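Local coordinates for SusD-like carbohydrate binding protein (PDB 3LEW), which probably binds carbohydrate at the outer membrane of Bacteroides vulgatus, as a member of the SusD family of nutrient-binding proteins, at residues F16-G20 with A107-D113; N115-Q120 with L187-Y192; G126-L130 with I208-A212; N202-G207 with K228-D233. One frame throughout, in Å; residues are numbered along the deposited sequence.

Interaction 1: F16-G20 with A107-D113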
loop_
_atom_site.group_PDB
_atom_site.type_symbol
_atom_site.label_atom_id
_atom_site.label_comp_id
_atom_site.label_asym_id
_atom_site.label_seq_id
_atom_site.Cartn_x
_atom_site.Cartn_y
_atom_site.Cartn_z
ATOM N N PHE A 16 22.687 -22.746 7.091
ATOM C CA PHE A 16 21.730 -23.618 6.332
ATOM C C PHE A 16 21.940 -25.099 6.679
ATOM O O PHE A 16 23.086 -25.524 6.912
ATOM C CB PHE A 16 21.888 -23.427 4.804
ATOM C CG PHE A 16 21.128 -22.226 4.253
ATOM C CD1 PHE A 16 19.732 -22.126 4.402
ATOM C CD2 PHE A 16 21.808 -21.209 3.565
ATOM C CE1 PHE A 16 19.032 -21.029 3.893
ATOM C CE2 PHE A 16 21.103 -20.097 3.053
ATOM C CZ PHE A 16 19.713 -20.010 3.231
ATOM N N GLY A 17 20.845 -25.871 6.670
ATOM C CA GLY A 17 20.868 -27.295 6.954
ATOM C C GLY A 17 19.533 -27.965 7.256
ATOM O O GLY A 17 19.292 -29.082 6.814
ATOM N N LYS A 18 18.679 -27.316 8.042
ATOM C CA LYS A 18 17.398 -27.882 8.435
ATOM C C LYS A 18 16.306 -26.919 8.015
ATOM O O LYS A 18 16.573 -25.759 7.743
ATOM C CB LYS A 18 17.325 -28.073 9.951
ATOM C CG LYS A 18 18.459 -28.899 10.535
ATOM C CD LYS A 18 18.251 -29.132 12.017
ATOM C CE LYS A 18 19.362 -30.008 12.622
ATOM N NZ LYS A 18 20.713 -29.452 12.239
ATOM N N THR A 19 15.084 -27.422 7.916
ATOM C CA THR A 19 13.945 -26.573 7.590
ATOM C C THR A 19 13.888 -25.334 8.488
ATOM O O THR A 19 13.671 -24.232 7.992
ATOM C CB THR A 19 12.596 -27.357 7.631
ATOM O OG1 THR A 19 12.481 -28.036 8.885
ATOM C CG2 THR A 19 12.506 -28.391 6.437
ATOM N N GLY A 20 14.103 -25.501 9.802
ATOM C CA GLY A 20 14.099 -24.360 10.746
ATOM C C GLY A 20 15.085 -23.248 10.349
ATOM O O GLY A 20 14.828 -22.054 10.557
ATOM N N ALA A 107 16.898 -29.317 2.718
ATOM C CA ALA A 107 16.783 -29.057 4.162
ATOM C C ALA A 107 16.271 -30.306 4.905
ATOM O O ALA A 107 15.271 -30.885 4.507
ATOM C CB ALA A 107 15.850 -27.873 4.404
ATOM N N GLU A 108 16.947 -30.708 5.972
ATOM C CA GLU A 108 16.472 -31.817 6.828
ATOM C C GLU A 108 15.174 -31.419 7.548
ATOM O O GLU A 108 15.094 -30.336 8.129
ATOM C CB GLU A 108 17.542 -32.201 7.848
ATOM C CG GLU A 108 17.059 -33.188 8.912
ATOM C CD GLU A 108 18.131 -33.524 9.944
ATOM O OE1 GLU A 108 19.336 -33.341 9.637
ATOM O OE2 GLU A 108 17.769 -33.995 11.055
ATOM N N GLY A 109 14.173 -32.289 7.497
ATOM C CA GLY A 109 12.857 -32.000 8.053
ATOM C C GLY A 109 11.812 -32.814 7.332
ATOM O O GLY A 109 12.146 -33.779 6.635
ATOM N N THR A 110 10.553 -32.427 7.489
ATOM C CA THR A 110 9.440 -33.074 6.811
ATOM C C THR A 110 9.249 -32.504 5.407
ATOM O O THR A 110 9.544 -31.333 5.134
ATOM C CB THR A 110 8.135 -32.955 7.571
ATOM O OG1 THR A 110 7.687 -31.583 7.616
ATOM C CG2 THR A 110 8.297 -33.528 9.033
ATOM N N GLN A 111 8.696 -33.316 4.525
ATOM C CA GLN A 111 8.363 -32.836 3.192
ATOM C C GLN A 111 7.280 -31.771 3.269
ATOM O O GLN A 111 7.300 -30.796 2.484
ATOM C CB GLN A 111 7.929 -33.979 2.269
ATOM C CG GLN A 111 7.764 -33.568 0.817
ATOM C CD GLN A 111 9.048 -33.093 0.236
ATOM O OE1 GLN A 111 10.072 -33.767 0.379
ATOM N NE2 GLN A 111 9.013 -31.957 -0.474
ATOM N N ALA A 112 6.343 -31.922 4.211
ATOM C CA ALA A 112 5.342 -30.869 4.461
ATOM C C ALA A 112 5.986 -29.513 4.730
ATOM O O ALA A 112 5.617 -28.504 4.103
ATOM C CB ALA A 112 4.428 -31.245 5.632
ATOM N N ASP A 113 6.951 -29.485 5.644
ATOM C CA ASP A 113 7.655 -28.238 5.959
ATOM C C ASP A 113 8.488 -27.719 4.795
ATOM O O ASP A 113 8.462 -26.529 4.525
ATOM C CB ASP A 113 8.512 -28.387 7.197
ATOM C CG ASP A 113 7.663 -28.478 8.465
ATOM O OD1 ASP A 113 6.491 -28.023 8.419
ATOM O OD2 ASP A 113 8.184 -28.949 9.501
HETATM O O HOH W 1 21.463 -31.243 9.517
HETATM O O HOH W 2 10.616 -30.030 9.306
#

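Interaction 2: N115-Q120 with L187-Y192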
loop_
_atom_site.group_PDB
_atom_site.type_symbol
_atom_site.label_atom_id
_atom_site.label_comp_id
_atom_site.label_asym_id
_atom_site.label_seq_id
_atom_site.Cartn_x
_atom_site.Cartn_y
_atom_site.Cartn_z
ATOM N N ASN A 115 7.766 -28.117 1.621
ATOM C CA ASN A 115 6.820 -27.525 0.654
ATOM C C ASN A 115 6.310 -26.173 1.110
ATOM O O ASN A 115 6.290 -25.201 0.340
ATOM C CB ASN A 115 5.615 -28.446 0.400
ATOM C CG ASN A 115 5.964 -29.729 -0.325
ATOM O OD1 ASN A 115 7.062 -29.926 -0.846
ATOM N ND2 ASN A 115 4.990 -30.643 -0.340
ATOM N N ARG A 116 5.897 -26.097 2.377
ATOM C CA ARG A 116 5.279 -24.899 2.925
ATOM C C ARG A 116 6.259 -23.729 2.983
ATOM O O ARG A 116 5.890 -22.596 2.620
ATOM C CB ARG A 116 4.700 -25.215 4.300
ATOM C CG ARG A 116 3.950 -24.082 4.942
ATOM C CD ARG A 116 4.832 -23.297 5.895
ATOM N NE ARG A 116 5.348 -24.115 6.982
ATOM C CZ ARG A 116 6.251 -23.708 7.865
ATOM N NH1 ARG A 116 6.739 -22.471 7.828
ATOM N NH2 ARG A 116 6.651 -24.555 8.810
ATOM N N ILE A 117 7.496 -24.004 3.413
ATOM C CA ILE A 117 8.551 -22.993 3.454
ATOM C C ILE A 117 8.918 -22.494 2.033
ATOM O O ILE A 117 9.018 -21.270 1.787
ATOM C CB ILE A 117 9.792 -23.475 4.211
ATOM C CG1 ILE A 117 9.446 -23.677 5.700
ATOM C CG2 ILE A 117 10.952 -22.448 4.090
ATOM C CD1 ILE A 117 10.470 -24.439 6.460
ATOM N N LYS A 118 9.038 -23.435 1.098
ATOM C CA LYS A 118 9.260 -23.068 -0.310
ATOM C C LYS A 118 8.138 -22.170 -0.823
ATOM O O LYS A 118 8.387 -21.130 -1.461
ATOM C CB LYS A 118 9.358 -24.333 -1.142
ATOM C CG LYS A 118 9.610 -24.104 -2.633
ATOM C CD LYS A 118 9.745 -25.408 -3.353
ATOM C CE LYS A 118 10.095 -25.167 -4.800
ATOM N NZ LYS A 118 10.453 -26.446 -5.531
ATOM N N GLY A 119 6.888 -22.516 -0.493
ATOM C CA GLY A 119 5.748 -21.697 -0.872
ATOM C C GLY A 119 5.771 -20.295 -0.285
ATOM O O GLY A 119 5.475 -19.310 -0.954
ATOM N N GLN A 120 6.155 -20.210 0.979
ATOM C CA GLN A 120 6.232 -18.930 1.635
ATOM C C GLN A 120 7.331 -18.006 1.000
ATOM O O GLN A 120 7.131 -16.787 0.862
ATOM C CB GLN A 120 6.436 -19.101 3.137
ATOM C CG GLN A 120 5.175 -19.600 3.876
ATOM C CD GLN A 120 5.405 -19.904 5.330
ATOM O OE1 GLN A 120 6.476 -20.435 5.722
ATOM N NE2 GLN A 120 4.368 -19.639 6.152
ATOM N N LEU A 187 1.751 -25.099 -3.222
ATOM C CA LEU A 187 2.670 -25.625 -2.211
ATOM C C LEU A 187 2.173 -25.473 -0.776
ATOM O O LEU A 187 2.450 -26.325 0.050
ATOM C CB LEU A 187 4.045 -24.955 -2.329
ATOM C CG LEU A 187 4.910 -25.416 -3.505
ATOM C CD1 LEU A 187 6.048 -24.407 -3.821
ATOM C CD2 LEU A 187 5.465 -26.845 -3.229
ATOM N N ILE A 188 1.465 -24.390 -0.467
ATOM C CA ILE A 188 0.982 -24.201 0.899
ATOM C C ILE A 188 -0.406 -24.835 1.049
ATOM O O ILE A 188 -1.354 -24.377 0.474
ATOM C CB ILE A 188 0.983 -22.723 1.304
ATOM C CG1 ILE A 188 2.355 -22.075 1.067
ATOM C CG2 ILE A 188 0.536 -22.551 2.793
ATOM C CD1 ILE A 188 2.402 -20.509 1.279
ATOM N N PRO A 189 -0.521 -25.909 1.838
ATOM C CA PRO A 189 -1.833 -26.566 1.915
ATOM C C PRO A 189 -2.894 -25.695 2.590
ATOM O O PRO A 189 -2.560 -24.862 3.432
ATOM C CB PRO A 189 -1.564 -27.824 2.732
ATOM C CG PRO A 189 -0.144 -27.804 3.128
ATOM C CD PRO A 189 0.540 -26.634 2.551
ATOM N N GLU A 190 -4.164 -25.882 2.232
ATOM C CA GLU A 190 -5.255 -25.177 2.919
ATOM C C GLU A 190 -5.301 -25.539 4.385
ATOM O O GLU A 190 -5.808 -24.765 5.195
ATOM C CB GLU A 190 -6.612 -25.510 2.295
ATOM C CG GLU A 190 -6.753 -25.007 0.889
ATOM C CD GLU A 190 -8.109 -25.393 0.281
ATOM O OE1 GLU A 190 -9.069 -24.615 0.458
ATOM O OE2 GLU A 190 -8.203 -26.472 -0.341
ATOM N N THR A 191 -4.775 -26.701 4.734
ATOM C CA THR A 191 -4.761 -27.124 6.132
ATOM C C THR A 191 -3.581 -26.561 6.956
ATOM O O THR A 191 -3.516 -26.795 8.176
ATOM C CB THR A 191 -4.723 -28.627 6.229
ATOM O OG1 THR A 191 -3.544 -29.100 5.571
ATOM C CG2 THR A 191 -5.974 -29.240 5.595
ATOM N N TYR A 192 -2.647 -25.834 6.338
ATOM C CA TYR A 192 -1.552 -25.244 7.129
ATOM C C TYR A 192 -2.088 -24.104 7.993
ATOM O O TYR A 192 -2.760 -23.209 7.472
ATOM C CB TYR A 192 -0.399 -24.750 6.253
ATOM C CG TYR A 192 0.540 -23.740 6.917
ATOM C CD1 TYR A 192 1.466 -24.120 7.902
ATOM C CD2 TYR A 192 0.543 -22.428 6.515
ATOM C CE1 TYR A 192 2.324 -23.131 8.507
ATOM C CE2 TYR A 192 1.412 -21.456 7.081
ATOM C CZ TYR A 192 2.278 -21.822 8.076
ATOM O OH TYR A 192 3.078 -20.801 8.594
HETATM O O HOH W 3 2.335 -29.030 -0.010
#

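Interaction 3: G126-L130 with I208-A212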
loop_
_atom_site.group_PDB
_atom_site.type_symbol
_atom_site.label_atom_id
_atom_site.label_comp_id
_atom_site.label_asym_id
_atom_site.label_seq_id
_atom_site.Cartn_x
_atom_site.Cartn_y
_atom_site.Cartn_z
ATOM N N GLY A 126 7.103 -13.157 -4.890
ATOM C CA GLY A 126 6.047 -12.660 -5.760
ATOM C C GLY A 126 5.487 -11.312 -5.337
ATOM O O GLY A 126 5.200 -10.422 -6.177
ATOM N N PHE A 127 5.306 -11.133 -4.029
ATOM C CA PHE A 127 4.856 -9.855 -3.468
ATOM C C PHE A 127 5.818 -8.703 -3.787
ATOM O O PHE A 127 5.368 -7.589 -4.091
ATOM C CB PHE A 127 4.689 -9.968 -1.957
ATOM C CG PHE A 127 4.323 -8.670 -1.259
ATOM C CD1 PHE A 127 3.039 -8.151 -1.335
ATOM C CD2 PHE A 127 5.231 -7.995 -0.501
ATOM C CE1 PHE A 127 2.679 -6.967 -0.680
ATOM C CE2 PHE A 127 4.868 -6.813 0.137
ATOM C CZ PHE A 127 3.600 -6.330 0.062
ATOM N N LEU A 128 7.117 -8.986 -3.736
ATOM C CA LEU A 128 8.123 -7.961 -3.982
ATOM C C LEU A 128 8.194 -7.656 -5.487
ATOM O O LEU A 128 8.317 -6.495 -5.892
ATOM C CB LEU A 128 9.480 -8.330 -3.385
ATOM C CG LEU A 128 9.466 -8.375 -1.838
ATOM C CD1 LEU A 128 10.788 -9.041 -1.308
ATOM C CD2 LEU A 128 9.157 -6.990 -1.237
ATOM N N TYR A 129 8.025 -8.655 -6.339
ATOM C CA TYR A 129 7.905 -8.352 -7.810
ATOM C C TYR A 129 6.609 -7.578 -8.126
ATOM O O TYR A 129 6.572 -6.757 -9.050
ATOM C CB TYR A 129 8.071 -9.588 -8.683
ATOM C CG TYR A 129 9.518 -10.019 -8.799
ATOM C CD1 TYR A 129 10.484 -9.161 -9.306
ATOM C CD2 TYR A 129 9.937 -11.278 -8.339
ATOM C CE1 TYR A 129 11.824 -9.518 -9.367
ATOM C CE2 TYR A 129 11.288 -11.660 -8.418
ATOM C CZ TYR A 129 12.235 -10.755 -8.903
ATOM O OH TYR A 129 13.582 -11.077 -8.961
ATOM N N LEU A 130 5.533 -7.810 -7.358
ATOM C CA LEU A 130 4.308 -7.016 -7.511
ATOM C C LEU A 130 4.571 -5.541 -7.176
ATOM O O LEU A 130 4.102 -4.625 -7.855
ATOM C CB LEU A 130 3.172 -7.546 -6.651
ATOM C CG LEU A 130 1.868 -6.754 -6.609
ATOM C CD1 LEU A 130 1.297 -6.658 -8.031
ATOM C CD2 LEU A 130 0.842 -7.406 -5.668
ATOM N N ILE A 208 -2.933 -11.965 -2.081
ATOM C CA ILE A 208 -1.895 -11.265 -2.882
ATOM C C ILE A 208 -2.065 -11.595 -4.384
ATOM O O ILE A 208 -1.884 -10.718 -5.274
ATOM C CB ILE A 208 -0.442 -11.613 -2.458
ATOM C CG1 ILE A 208 -0.225 -11.368 -0.968
ATOM C CG2 ILE A 208 0.562 -10.789 -3.344
ATOM C CD1 ILE A 208 1.015 -12.172 -0.369
ATOM N N LEU A 209 -2.437 -12.849 -4.676
ATOM C CA LEU A 209 -2.756 -13.250 -6.062
ATOM C C LEU A 209 -3.880 -12.437 -6.656
ATOM O O LEU A 209 -3.811 -12.044 -7.844
ATOM C CB LEU A 209 -3.187 -14.723 -6.151
ATOM C CG LEU A 209 -2.191 -15.728 -6.629
ATOM C CD1 LEU A 209 -2.823 -17.107 -6.534
ATOM C CD2 LEU A 209 -1.709 -15.395 -8.042
ATOM N N SER A 210 -4.927 -12.213 -5.855
ATOM C CA SER A 210 -6.093 -11.420 -6.277
ATOM C C SER A 210 -5.662 -10.023 -6.672
ATOM O O SER A 210 -6.069 -9.484 -7.718
ATOM C CB SER A 210 -7.111 -11.315 -5.106
ATOM O OG SER A 210 -7.664 -12.600 -4.885
ATOM N N ARG A 211 -4.846 -9.401 -5.808
ATOM C CA ARG A 211 -4.313 -8.079 -6.066
ATOM C C ARG A 211 -3.440 -8.070 -7.341
ATOM O O ARG A 211 -3.610 -7.256 -8.242
ATOM C CB ARG A 211 -3.476 -7.622 -4.858
ATOM C CG ARG A 211 -2.993 -6.194 -4.987
ATOM C CD ARG A 211 -2.037 -5.822 -3.852
ATOM N NE ARG A 211 -2.711 -5.738 -2.550
ATOM C CZ ARG A 211 -2.075 -5.447 -1.396
ATOM N NH1 ARG A 211 -0.757 -5.274 -1.357
ATOM N NH2 ARG A 211 -2.752 -5.368 -0.248
ATOM N N ALA A 212 -2.492 -8.988 -7.394
ATOM C CA ALA A 212 -1.562 -9.046 -8.528
ATOM C C ALA A 212 -2.260 -9.258 -9.866
ATOM O O ALA A 212 -1.937 -8.598 -10.873
ATOM C CB ALA A 212 -0.474 -10.156 -8.288
#

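Interaction 4: N202-G207 with K228-D233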
loop_
_atom_site.group_PDB
_atom_site.type_symbol
_atom_site.label_atom_id
_atom_site.label_comp_id
_atom_site.label_asym_id
_atom_site.label_seq_id
_atom_site.Cartn_x
_atom_site.Cartn_y
_atom_site.Cartn_z
ATOM N N ASN A 202 -2.377 -20.065 3.048
ATOM C CA ASN A 202 -3.150 -20.180 1.803
ATOM C C ASN A 202 -3.994 -18.928 1.570
ATOM O O ASN A 202 -4.012 -18.432 0.468
ATOM C CB ASN A 202 -3.971 -21.480 1.793
ATOM C CG ASN A 202 -4.650 -21.766 0.407
ATOM O OD1 ASN A 202 -4.084 -22.460 -0.459
ATOM N ND2 ASN A 202 -5.821 -21.246 0.231
ATOM N N GLU A 203 -4.689 -18.436 2.587
ATOM C CA GLU A 203 -5.516 -17.237 2.436
ATOM C C GLU A 203 -4.712 -16.004 2.002
ATOM O O GLU A 203 -5.141 -15.229 1.134
ATOM C CB GLU A 203 -6.295 -16.963 3.729
ATOM C CG GLU A 203 -7.117 -15.702 3.632
ATOM C CD GLU A 203 -7.961 -15.403 4.855
ATOM O OE1 GLU A 203 -7.843 -16.111 5.857
ATOM O OE2 GLU A 203 -8.736 -14.438 4.795
ATOM N N VAL A 204 -3.552 -15.804 2.626
ATOM C CA VAL A 204 -2.683 -14.685 2.279
ATOM C C VAL A 204 -2.272 -14.786 0.821
ATOM O O VAL A 204 -2.371 -13.808 0.084
ATOM C CB VAL A 204 -1.448 -14.533 3.199
ATOM C CG1 VAL A 204 -0.524 -13.359 2.720
ATOM C CG2 VAL A 204 -1.857 -14.310 4.678
ATOM N N VAL A 205 -1.864 -15.989 0.376
ATOM C CA VAL A 205 -1.509 -16.181 -1.044
ATOM C C VAL A 205 -2.692 -15.827 -1.986
ATOM O O VAL A 205 -2.502 -15.131 -2.976
ATOM C CB VAL A 205 -0.984 -17.585 -1.312
ATOM C CG1 VAL A 205 -0.676 -17.757 -2.820
ATOM C CG2 VAL A 205 0.312 -17.868 -0.472
ATOM N N LEU A 206 -3.900 -16.303 -1.681
ATOM C CA LEU A 206 -5.056 -15.988 -2.496
ATOM C C LEU A 206 -5.239 -14.469 -2.572
ATOM O O LEU A 206 -5.574 -13.930 -3.637
ATOM C CB LEU A 206 -6.340 -16.636 -1.920
ATOM C CG LEU A 206 -6.482 -18.155 -2.096
ATOM C CD1 LEU A 206 -7.672 -18.655 -1.282
ATOM C CD2 LEU A 206 -6.646 -18.519 -3.629
ATOM N N GLY A 207 -5.021 -13.777 -1.450
ATOM C CA GLY A 207 -5.253 -12.352 -1.430
ATOM C C GLY A 207 -4.218 -11.625 -2.273
ATOM O O GLY A 207 -4.559 -10.691 -3.056
ATOM N N LYS A 228 -12.452 -17.470 -4.230
ATOM C CA LYS A 228 -11.958 -18.552 -3.322
ATOM C C LYS A 228 -11.706 -18.014 -1.936
ATOM O O LYS A 228 -12.063 -18.650 -0.950
ATOM C CB LYS A 228 -10.656 -19.165 -3.860
ATOM C CG LYS A 228 -10.838 -20.127 -5.044
ATOM C CD LYS A 228 -9.490 -20.631 -5.674
ATOM C CE LYS A 228 -9.688 -21.767 -6.711
ATOM N NZ LYS A 228 -9.789 -23.093 -6.053
ATOM N N LEU A 229 -11.059 -16.841 -1.861
ATOM C CA LEU A 229 -10.750 -16.175 -0.587
ATOM C C LEU A 229 -12.042 -15.842 0.154
ATOM O O LEU A 229 -12.237 -16.269 1.314
ATOM C CB LEU A 229 -9.862 -14.955 -0.792
ATOM C CG LEU A 229 -9.216 -14.431 0.501
ATOM C CD1 LEU A 229 -8.002 -13.559 0.240
ATOM C CD2 LEU A 229 -10.220 -13.696 1.411
ATOM N N LEU A 230 -12.989 -15.216 -0.531
ATOM C CA LEU A 230 -14.222 -14.823 0.154
ATOM C C LEU A 230 -15.070 -16.013 0.595
ATOM O O LEU A 230 -15.818 -15.896 1.590
ATOM C CB LEU A 230 -15.040 -13.881 -0.717
ATOM C CG LEU A 230 -14.443 -12.510 -0.999
ATOM C CD1 LEU A 230 -15.230 -11.745 -2.094
ATOM C CD2 LEU A 230 -14.332 -11.680 0.300
ATOM N N ALA A 231 -14.940 -17.146 -0.109
ATOM C CA ALA A 231 -15.638 -18.402 0.288
ATOM C C ALA A 231 -15.088 -18.936 1.608
ATOM O O ALA A 231 -15.782 -19.643 2.313
ATOM C CB ALA A 231 -15.548 -19.463 -0.803
ATOM N N LYS A 232 -13.843 -18.600 1.922
ATOM C CA LYS A 232 -13.176 -18.999 3.175
ATOM C C LYS A 232 -13.260 -17.929 4.269
ATOM O O LYS A 232 -13.169 -18.259 5.440
ATOM C CB LYS A 232 -11.676 -19.219 2.919
ATOM C CG LYS A 232 -11.317 -20.456 2.135
ATOM C CD LYS A 232 -9.833 -20.342 1.679
ATOM C CE LYS A 232 -9.124 -21.677 1.688
ATOM N NZ LYS A 232 -8.938 -22.249 0.317
ATOM N N ASP A 233 -13.323 -16.646 3.886
ATOM C CA ASP A 233 -13.229 -15.547 4.828
ATOM C C ASP A 233 -13.869 -14.288 4.249
ATOM O O ASP A 233 -13.292 -13.664 3.370
ATOM C CB ASP A 233 -11.763 -15.271 5.177
ATOM C CG ASP A 233 -11.591 -14.175 6.240
ATOM O OD1 ASP A 233 -12.613 -13.738 6.863
ATOM O OD2 ASP A 233 -10.410 -13.744 6.453
#

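Interaction 1: F16-G20 with A107-D113
Lys18 and Glu108 form a single parallel beta bridge at the surface of the mostly helical, TPR-like region, where the lead-in to helix 19-35 runs beside the lead-in to helix 111-135. Glu108 uses both its backbone groups: its N donates to Gly17 O (3.0 Å, nearly straight at 170°), and its O accepts from Thr19 N (2.9 Å). Between these bonds, Lys18 CA sits 3.4 Å from Glu108 O as a CA-H...O contact.

Thr19 carries most of the side-chain contact. With OG1 between the backbone N and carbonyl carbon (chi1 52°), CG2 falls beside the N and lies 3.9 Å from Ala107 CB and 4.1 Å from Asp113 CB, while OG1 meets a water shared with Thr110 N and Asp113 OD2. An alanine in place of Thr19 is likely to leave that water without one of its three partners and open a gap beside Ala107 and Asp113. Gly109 passes close to CG2, and any CB there would collide with it.

Thr110 is the N-cap of helix 111-135, its OG1 accepting from Asp113 N at 3.0 Å. The threonine at the start of helix 19-35 also touches Arg114 and Ile117, so the bridge lies where these two helices begin side by side.

Interaction 2: N115-Q120 with L187-Y192
Helix segment 115-120 passes the point where helix 170-187 ends, with Arg116 CA 4.8 Å from Ile188 CA and Gly119 CA 5.2 Å from Leu187 CA. This is helix-to-loop packing in the TPR-like part of the SusD fold. Ile188 leaves the helical conformation, and a type I turn from Pro189 to Tyr192 swings the chain round to bring the tyrosine back against the helix. Gly119 permits the close approach, because a CB there would run into Ile188 CG1.

Leu187 points at the helix, its CB 3.5 Å from Asn115 O, and spreads its two methyls: CD1 lies against the Lys118 chain and CD2 against Asn115 CB. A water joins Asn115 ND2 to Leu187 O, while Asn115 OD1 is bonded to Gln111 one turn back. Ile188 CD1 reaches the backbone between Gly119 and Gln120, 3.7 Å from Gly119 C.

Arg116 bends at chi2 (-96°) and again at chi3, which folds the chain over the Tyr192 ring. Its CD makes a CH-pi contact 3.8 Å from the ring centroid, and the guanidinium lies almost parallel to the ring, planes 9° apart, with Tyr192 CE1 over one of its faces. NH1 is held by a salt bridge to Glu23 and by Gln120 OE1 at 2.9 Å. The other end of that same amide, which stands nearly perpendicular to the ring, donates from NE2 to Ile200 O and, at a bent 135°, to Tyr192 OH 3.0 Å away.

Interaction 3: G126-L130 with I208-A212
The Phe127 ring meets helix segment 208-212 with its edge: Ile208 CG2 lies 4.1 Å from Phe127 CD1, and Arg211 NH1 comes in near the ring plane, 3.9 Å from Phe127 CE1. Because NH1 sits at the edge and not over a face, this is no cation-pi stack; the two planes are 52° apart. Trp256 packs edge-to-face with the phenylalanine, and Tyr45 also meets it. Arg211 NH2, on the side of the guanidinium away from the ring, forms a salt bridge with Glu348 and bonds to Leu343 O.

Helix segments 126-130 and 208-212 run in roughly the same direction, 27° apart, with axes 10.7 Å from each other, an arrangement consistent with the TPR-like helical array of this family. Both also touch helix 170-187, through Leu130 on Tyr174 and Ser177 and through Ile208 on Leu181.

Leu130 reaches across between the two helices. Its CG lies trans to the backbone N (chi1 175°), which sends the fork across to the other helix. CD1 rests 3.9 Å from Ala212 CB, and CD2 lies 3.8 Å from Arg211 CD, crossing the arginine's aliphatic stem at about a right angle. CD2 also meets Ile208 CG2 at 4.1 Å.

Interaction 4: N202-G207 with K228-D233
Leu229 overlaps the backbone of helix 202-215, pressing its CD1 onto the helical hydrogen bond from Gly207 N to Glu203 O, 3.4 Å from each of those two atoms. Gly207 suits this position, since a CB would sit tightly against the same methyl. Leu229 CG also rests on the Glu203 stem, 4.0 Å from its CG.

Beside it, from helix 202-215, Leu206 CB lies 4.1 Å from Leu229 CB, and Leu206 CD1 touches Lys228 CB and Lys232 CD. The two helices follow one another in sequence, and the segments run roughly antiparallel, 141° between their directions and axes 9.6 Å apart, so they make a helical hairpin, consistent with the TPR-like helical architecture of the family. Leu185 of helix 170-187 backs Leu206, while Ile349 of helix 346-359 covers Leu229.

Toward the margins the side chains become polar. Lys232 curls along Leu206 and carries NZ toward Glu190 in the loop before helix 202-215, a salt bridge modelled too short and so doubtful. Glu203 runs straight out from the helix, its CG opposite the backbone N (chi1 178°), and this brings its carboxylate to Asp233, which follows helix 219-232. OE2 of Glu203 and OD2 of Asp233 are 2.5 Å apart, the carboxylate planes almost perpendicular.

An alanine in place of Glu203 would probably strip Asp233 of this partner and uncover the side of Leu229. Two acid oxygens this close imply that one group probably holds a proton, so the pair likely shares a single negative charge, and the apparent pKa of one acid is probably raised.

Overall arrangement
From the N terminus, interaction 1 closes first, tying the start of helix 19-35 to that of helix 111-135 across 86 intervening residues; it is in series with the other three. Further along helix 111-135, interaction 2 opens and reaches the loop after helix 170-187, and interaction 3 opens before that closure, so the two cross. Interaction 3 in turn crosses interaction 4, a short-range hairpin between helices 202-215 and 219-232. None nests inside another. Helix 111-135 thus carries three contacts, from the exposed first one to the buried third. Interactions 1 and 2 adjoin along that helix, and interactions 2 and 4 touch through Ile188 and Val205.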